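Endoglucanase (Clostridium thermocellum, PDB 2E4T) hydrolyses internal beta-1,4-glucosidic bonds of cellulose and probably also of xyloglucan, through this family 44 glycoside hydrolase module of a larger, multidomain enzyme. Local coordinates at residues A[7-12]-A[460-465]; A[170-175]-A[220-225]. All coordinates share one frame; numbering follows the deposited sequence. Where two conformers were deposited one is given.

Contact 1: residues A[7-12]-A[460-465]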
loop_
_atom_site.group_PDB
_atom_site.type_symbol
_atom_site.label_atom_id
_atom_site.label_comp_id
_atom_site.label_asym_id
_atom_site.label_seq_id
_atom_site.Cartn_x
_atom_site.Cartn_y
_atom_site.Cartn_z
ATOM N N ALA A 7 30.965 19.291 13.811
ATOM C CA ALA A 7 30.227 18.710 12.627
ATOM C C ALA A 7 29.773 17.283 12.936
ATOM O O ALA A 7 30.508 16.510 13.564
ATOM C CB ALA A 7 31.093 18.660 11.391
ATOM N N LYS A 8 28.614 16.923 12.411
ATOM C CA LYS A 8 28.080 15.564 12.539
ATOM C C LYS A 8 28.592 14.766 11.366
ATOM O O LYS A 8 28.384 15.168 10.220
ATOM C CB LYS A 8 26.550 15.641 12.547
ATOM C CG LYS A 8 25.844 14.286 12.619
ATOM C CD LYS A 8 26.232 13.472 13.850
ATOM C CE LYS A 8 25.458 12.178 13.904
ATOM N NZ LYS A 8 25.881 11.280 14.989
ATOM N N VAL A 9 29.209 13.629 11.682
ATOM C CA VAL A 9 29.898 12.772 10.686
ATOM C C VAL A 9 29.389 11.338 10.789
ATOM O O VAL A 9 29.330 10.760 11.873
ATOM C CB VAL A 9 31.417 12.772 10.923
ATOM C CG1 VAL A 9 32.060 11.910 9.894
ATOM C CG2 VAL A 9 31.973 14.192 10.769
ATOM N N VAL A 10 28.959 10.782 9.664
ATOM C CA VAL A 10 28.318 9.481 9.596
ATOM C C VAL A 10 29.004 8.657 8.519
ATOM O O VAL A 10 29.250 9.177 7.438
ATOM C CB VAL A 10 26.818 9.663 9.270
ATOM C CG1 VAL A 10 26.124 8.314 9.018
ATOM C CG2 VAL A 10 26.150 10.463 10.385
ATOM N N ASP A 11 29.296 7.387 8.837
ATOM C CA ASP A 11 29.890 6.501 7.864
ATOM C C ASP A 11 28.799 5.667 7.170
ATOM O O ASP A 11 27.917 5.116 7.845
ATOM C CB ASP A 11 30.837 5.536 8.548
ATOM C CG ASP A 11 32.026 6.246 9.172
ATOM O OD1 ASP A 11 32.475 7.262 8.619
ATOM O OD2 ASP A 11 32.513 5.829 10.225
ATOM N N ILE A 12 28.882 5.572 5.845
ATOM C CA ILE A 12 27.983 4.748 5.046
ATOM C C ILE A 12 28.872 3.694 4.351
ATOM O O ILE A 12 29.818 4.047 3.646
ATOM C CB ILE A 12 27.222 5.552 3.997
ATOM C CG1 ILE A 12 26.468 6.793 4.525
ATOM C CG2 ILE A 12 26.305 4.617 3.189
ATOM C CD1 ILE A 12 25.337 6.489 5.434
ATOM N N THR A 460 27.832 15.277 7.446
ATOM C CA THR A 460 28.884 14.826 6.542
ATOM C C THR A 460 28.867 13.301 6.489
ATOM O O THR A 460 29.009 12.660 7.528
ATOM C CB THR A 460 30.255 15.352 7.047
ATOM O OG1 THR A 460 30.224 16.782 6.990
ATOM C CG2 THR A 460 31.384 14.769 6.203
ATOM N N PHE A 461 28.759 12.760 5.278
ATOM C CA PHE A 461 28.751 11.322 5.100
ATOM C C PHE A 461 30.026 10.866 4.422
ATOM O O PHE A 461 30.404 11.328 3.364
ATOM C CB PHE A 461 27.531 10.934 4.207
ATOM C CG PHE A 461 26.224 11.179 4.872
ATOM C CD1 PHE A 461 25.710 10.279 5.791
ATOM C CD2 PHE A 461 25.496 12.353 4.603
ATOM C CE1 PHE A 461 24.479 10.511 6.408
ATOM C CE2 PHE A 461 24.265 12.594 5.188
ATOM C CZ PHE A 461 23.745 11.671 6.097
ATOM N N ASN A 462 30.715 9.938 5.103
ATOM C CA ASN A 462 31.903 9.289 4.512
ATOM C C ASN A 462 31.485 7.943 3.939
ATOM O O ASN A 462 31.121 7.040 4.714
ATOM C CB ASN A 462 32.971 9.079 5.592
ATOM C CG ASN A 462 33.546 10.390 6.082
ATOM O OD1 ASN A 462 33.690 11.341 5.312
ATOM N ND2 ASN A 462 33.784 10.484 7.389
ATOM N N PHE A 463 31.492 7.835 2.618
ATOM C CA PHE A 463 31.113 6.615 1.923
ATOM C C PHE A 463 32.298 5.726 1.644
ATOM O O PHE A 463 33.347 6.200 1.183
ATOM C CB PHE A 463 30.476 6.951 0.573
ATOM C CG PHE A 463 29.036 7.393 0.646
ATOM C CD1 PHE A 463 28.033 6.464 0.390
ATOM C CD2 PHE A 463 28.669 8.679 1.016
ATOM C CE1 PHE A 463 26.683 6.818 0.422
ATOM C CE2 PHE A 463 27.298 9.033 1.017
ATOM C CZ PHE A 463 26.340 8.081 0.713
ATOM N N SER A 464 32.109 4.417 1.866
ATOM C CA SER A 464 33.080 3.398 1.470
ATOM C C SER A 464 32.286 2.304 0.765
ATOM O O SER A 464 31.324 1.769 1.364
ATOM C CB SER A 464 33.760 2.821 2.720
ATOM O OG SER A 464 34.462 3.787 3.445
ATOM N N ILE A 465 32.651 1.998 -0.468
ATOM C CA ILE A 465 31.889 1.081 -1.317
ATOM C C ILE A 465 32.794 -0.059 -1.768
ATOM O O ILE A 465 33.904 0.192 -2.277
ATOM C CB ILE A 465 31.323 1.831 -2.512
ATOM C CG1 ILE A 465 30.398 2.949 -2.029
ATOM C CG2 ILE A 465 30.581 0.875 -3.446
ATOM C CD1 ILE A 465 30.063 3.978 -3.099
#

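Contact 2: residues A[170-175]-A[220-225]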
loop_
_atom_site.group_PDB
_atom_site.type_symbol
_atom_site.label_atom_id
_atom_site.label_comp_id
_atom_site.label_asym_id
_atom_site.label_seq_id
_atom_site.Cartn_x
_atom_site.Cartn_y
_atom_site.Cartn_z
ATOM N N GLY A 170 -7.884 -9.012 -20.989
ATOM C CA GLY A 170 -7.048 -10.179 -20.854
ATOM C C GLY A 170 -6.912 -10.580 -19.365
ATOM O O GLY A 170 -7.175 -9.757 -18.475
ATOM N N ASN A 171 -6.432 -11.780 -19.111
ATOM C CA ASN A 171 -6.220 -12.222 -17.756
ATOM C C ASN A 171 -4.969 -11.565 -17.148
ATOM O O ASN A 171 -4.188 -10.859 -17.825
ATOM C CB ASN A 171 -6.243 -13.741 -17.668
ATOM C CG ASN A 171 -5.012 -14.410 -18.299
ATOM O OD1 ASN A 171 -3.904 -13.982 -18.082
ATOM N ND2 ASN A 171 -5.216 -15.379 -19.182
ATOM N N ALA A 172 -4.765 -11.838 -15.852
ATOM C CA ALA A 172 -3.684 -11.194 -15.110
ATOM C C ALA A 172 -2.297 -11.516 -15.615
ATOM O O ALA A 172 -1.343 -10.810 -15.239
ATOM C CB ALA A 172 -3.779 -11.571 -13.652
ATOM N N SER A 173 -2.140 -12.579 -16.420
ATOM C CA SER A 173 -0.817 -12.913 -16.972
ATOM C C SER A 173 -0.491 -12.135 -18.239
ATOM O O SER A 173 0.623 -12.273 -18.731
ATOM C CB SER A 173 -0.695 -14.387 -17.262
ATOM O OG SER A 173 -1.383 -14.782 -18.454
ATOM N N THR A 174 -1.439 -11.351 -18.758
ATOM C CA THR A 174 -1.270 -10.633 -20.004
ATOM C C THR A 174 -0.850 -9.197 -19.736
ATOM O O THR A 174 -1.037 -8.690 -18.613
ATOM C CB THR A 174 -2.544 -10.665 -20.850
ATOM O OG1 THR A 174 -3.540 -9.825 -20.269
ATOM C CG2 THR A 174 -3.080 -12.102 -21.033
ATOM N N PRO A 175 -0.337 -8.485 -20.762
ATOM C CA PRO A 175 0.209 -7.186 -20.507
ATOM C C PRO A 175 -0.763 -6.145 -19.944
ATOM O O PRO A 175 -0.327 -5.258 -19.217
ATOM C CB PRO A 175 0.777 -6.762 -21.890
ATOM C CG PRO A 175 1.214 -8.076 -22.508
ATOM C CD PRO A 175 0.071 -9.010 -22.078
ATOM N N LYS A 220 -11.320 -19.339 -10.571
ATOM C CA LYS A 220 -11.903 -20.120 -11.660
ATOM C C LYS A 220 -11.978 -19.308 -12.951
ATOM O O LYS A 220 -11.883 -19.874 -14.061
ATOM C CB LYS A 220 -13.271 -20.625 -11.263
ATOM C CG LYS A 220 -13.230 -21.799 -10.369
ATOM C CD LYS A 220 -14.453 -22.613 -10.376
ATOM C CE LYS A 220 -15.362 -22.173 -9.282
ATOM N NZ LYS A 220 -16.610 -23.039 -9.307
ATOM N N VAL A 221 -12.143 -17.985 -12.838
ATOM C CA VAL A 221 -12.220 -17.118 -14.025
ATOM C C VAL A 221 -10.813 -16.710 -14.475
ATOM O O VAL A 221 -10.517 -16.707 -15.679
ATOM C CB VAL A 221 -13.059 -15.852 -13.723
ATOM C CG1 VAL A 221 -13.092 -14.921 -14.912
ATOM C CG2 VAL A 221 -14.469 -16.279 -13.301
ATOM N N ASP A 222 -9.958 -16.320 -13.517
ATOM C CA ASP A 222 -8.606 -15.855 -13.805
ATOM C C ASP A 222 -7.654 -16.557 -12.863
ATOM O O ASP A 222 -7.397 -16.084 -11.747
ATOM C CB ASP A 222 -8.450 -14.344 -13.680
ATOM C CG ASP A 222 -7.114 -13.878 -14.190
ATOM O OD1 ASP A 222 -6.193 -14.738 -14.364
ATOM O OD2 ASP A 222 -6.966 -12.643 -14.410
ATOM N N PRO A 223 -7.110 -17.709 -13.285
ATOM C CA PRO A 223 -6.215 -18.459 -12.412
ATOM C C PRO A 223 -4.944 -17.707 -12.073
ATOM O O PRO A 223 -4.200 -18.167 -11.166
ATOM C CB PRO A 223 -5.889 -19.728 -13.228
ATOM C CG PRO A 223 -6.906 -19.788 -14.325
ATOM C CD PRO A 223 -7.394 -18.410 -14.554
ATOM N N TYR A 224 -4.634 -16.644 -12.818
ATOM C CA TYR A 224 -3.378 -15.921 -12.640
ATOM C C TYR A 224 -3.556 -14.708 -11.737
ATOM O O TYR A 224 -2.551 -14.057 -11.366
ATOM C CB TYR A 224 -2.857 -15.436 -14.018
ATOM C CG TYR A 224 -2.734 -16.613 -14.945
ATOM C CD1 TYR A 224 -1.708 -17.516 -14.843
ATOM C CD2 TYR A 224 -3.696 -16.849 -15.911
ATOM C CE1 TYR A 224 -1.668 -18.650 -15.700
ATOM C CE2 TYR A 224 -3.676 -17.943 -16.786
ATOM C CZ TYR A 224 -2.674 -18.852 -16.642
ATOM O OH TYR A 224 -2.606 -19.952 -17.471
ATOM N N ALA A 225 -4.789 -14.351 -11.386
ATOM C CA ALA A 225 -5.012 -13.144 -10.582
ATOM C C ALA A 225 -4.572 -13.390 -9.141
ATOM O O ALA A 225 -4.764 -14.492 -8.602
ATOM C CB ALA A 225 -6.493 -12.780 -10.641
#

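Contact 1: residues A[7-12]-A[460-465]
I12 rests against two phenylalanines of the neighbouring strand, and this is where the pair 7-12 and 460-465 packs most tightly. Its CB sits over one face of the F463 ring, 4.0 Å from the centroid in a CH-pi contact. A chi1 of -52° sets CG1 beside the backbone N and CG2 opposite it, which brings CG2 to 3.6 Å from F463 CE1. CG1 touches F461 CD1, which also lies 3.7 Å from V10 CB. Strand 442-452 packs on the phenylalanines from this side, L450 against both, while C424 and T426 of the flanking strand 420-426 touch I12. The backbones illustrate parallel pairing in a mixed beta-sheet: five N-H...O bonds, from T460 N to K8 O at 2.8 Å through S464 N to I12 O, join the N-terminal strand of the beta domain to strand 459-466. The opposite face, carrying V9, D11, T460 and N462, is looser and more solvent-exposed. There N462 ND2 lies 3.4 Å from V9 CG1, and D11 OD1 approaches N462 CB at 3.6 Å, with carboxylate and amide planes 31° apart. Two polar ends on this side bond to strand 499-504: N462 OD1 to T501 OG1, and T460 OG1 to T503 OG1.

Contact 2: residues A[170-175]-A[220-225]
Two donors from S173 grip the side-chain oxygen of N171, and the loop thus braced lies against Y224. S173 OG meets N171 OD1 at 2.7 Å on a lone pair in the carbonyl plane, and S173 N reaches the same oxygen, closing an Asx turn. The carboxylate of D222 makes a second Asx turn by accepting Y224 N at OD1, 2.9 Å away and from above its plane. The contact thus exemplifies two helix-to-strand loops of a TIM barrel, each shaped by its own Asx turn, meeting through one backbone-to-carboxylate bond: one lies between helix 158-169 and strand 180-183, the other joins helix 204-221 to strand 226-232. Each also contains a type I beta turn, N171 to T174 and D222 to A225.

D222 is the link between them. A chi1 of -171° swings the carboxylate away from its own N and over to the first loop, where OD2 uses its syn lone pair to accept A172 N at 2.8 Å; the bond is bent, 143° at the hydrogen. Both carboxylate oxygens therefore hold a backbone N-H, one in each loop, which should fix the group's rotation. The residue is buried, and its side chain also touches V166 of helix 158-169, the helix that leads into the first loop.

Beside this bond A172 CB packs against Y224 CB and A225 CB and also lies 3.6 Å from Y224 O. On the more exposed side the tyrosine ring receives S173 CB over one face, displaced toward the rim, 4.2 Å from the centroid. The N171 amide crosses the same ring obliquely, the two planes 36° apart, and brings OD1 to 3.6 Å from Y224 CD2.

Overall arrangement
The two contacts lie on opposite sides of the chain's centre, about 48 Å apart between centres, and share no strand or helix. Contact 1 belongs to the beta domain, which takes its first strand from the N-terminus and the rest from the C-terminal part; contact 2, in the TIM barrel, falls within the 447 residues separating those two strands. Both are partly buried. In contact 1 backbone bonds do the joining; one face is apolar core, rich in phenylalanine, the other mixed and more exposed. Contact 2, between helix-to-strand loops, which in a TIM barrel lie at the strands' N-terminal ends, has a single cross-segment hydrogen bond and relies on Asx turns at N171 and D222 for shape.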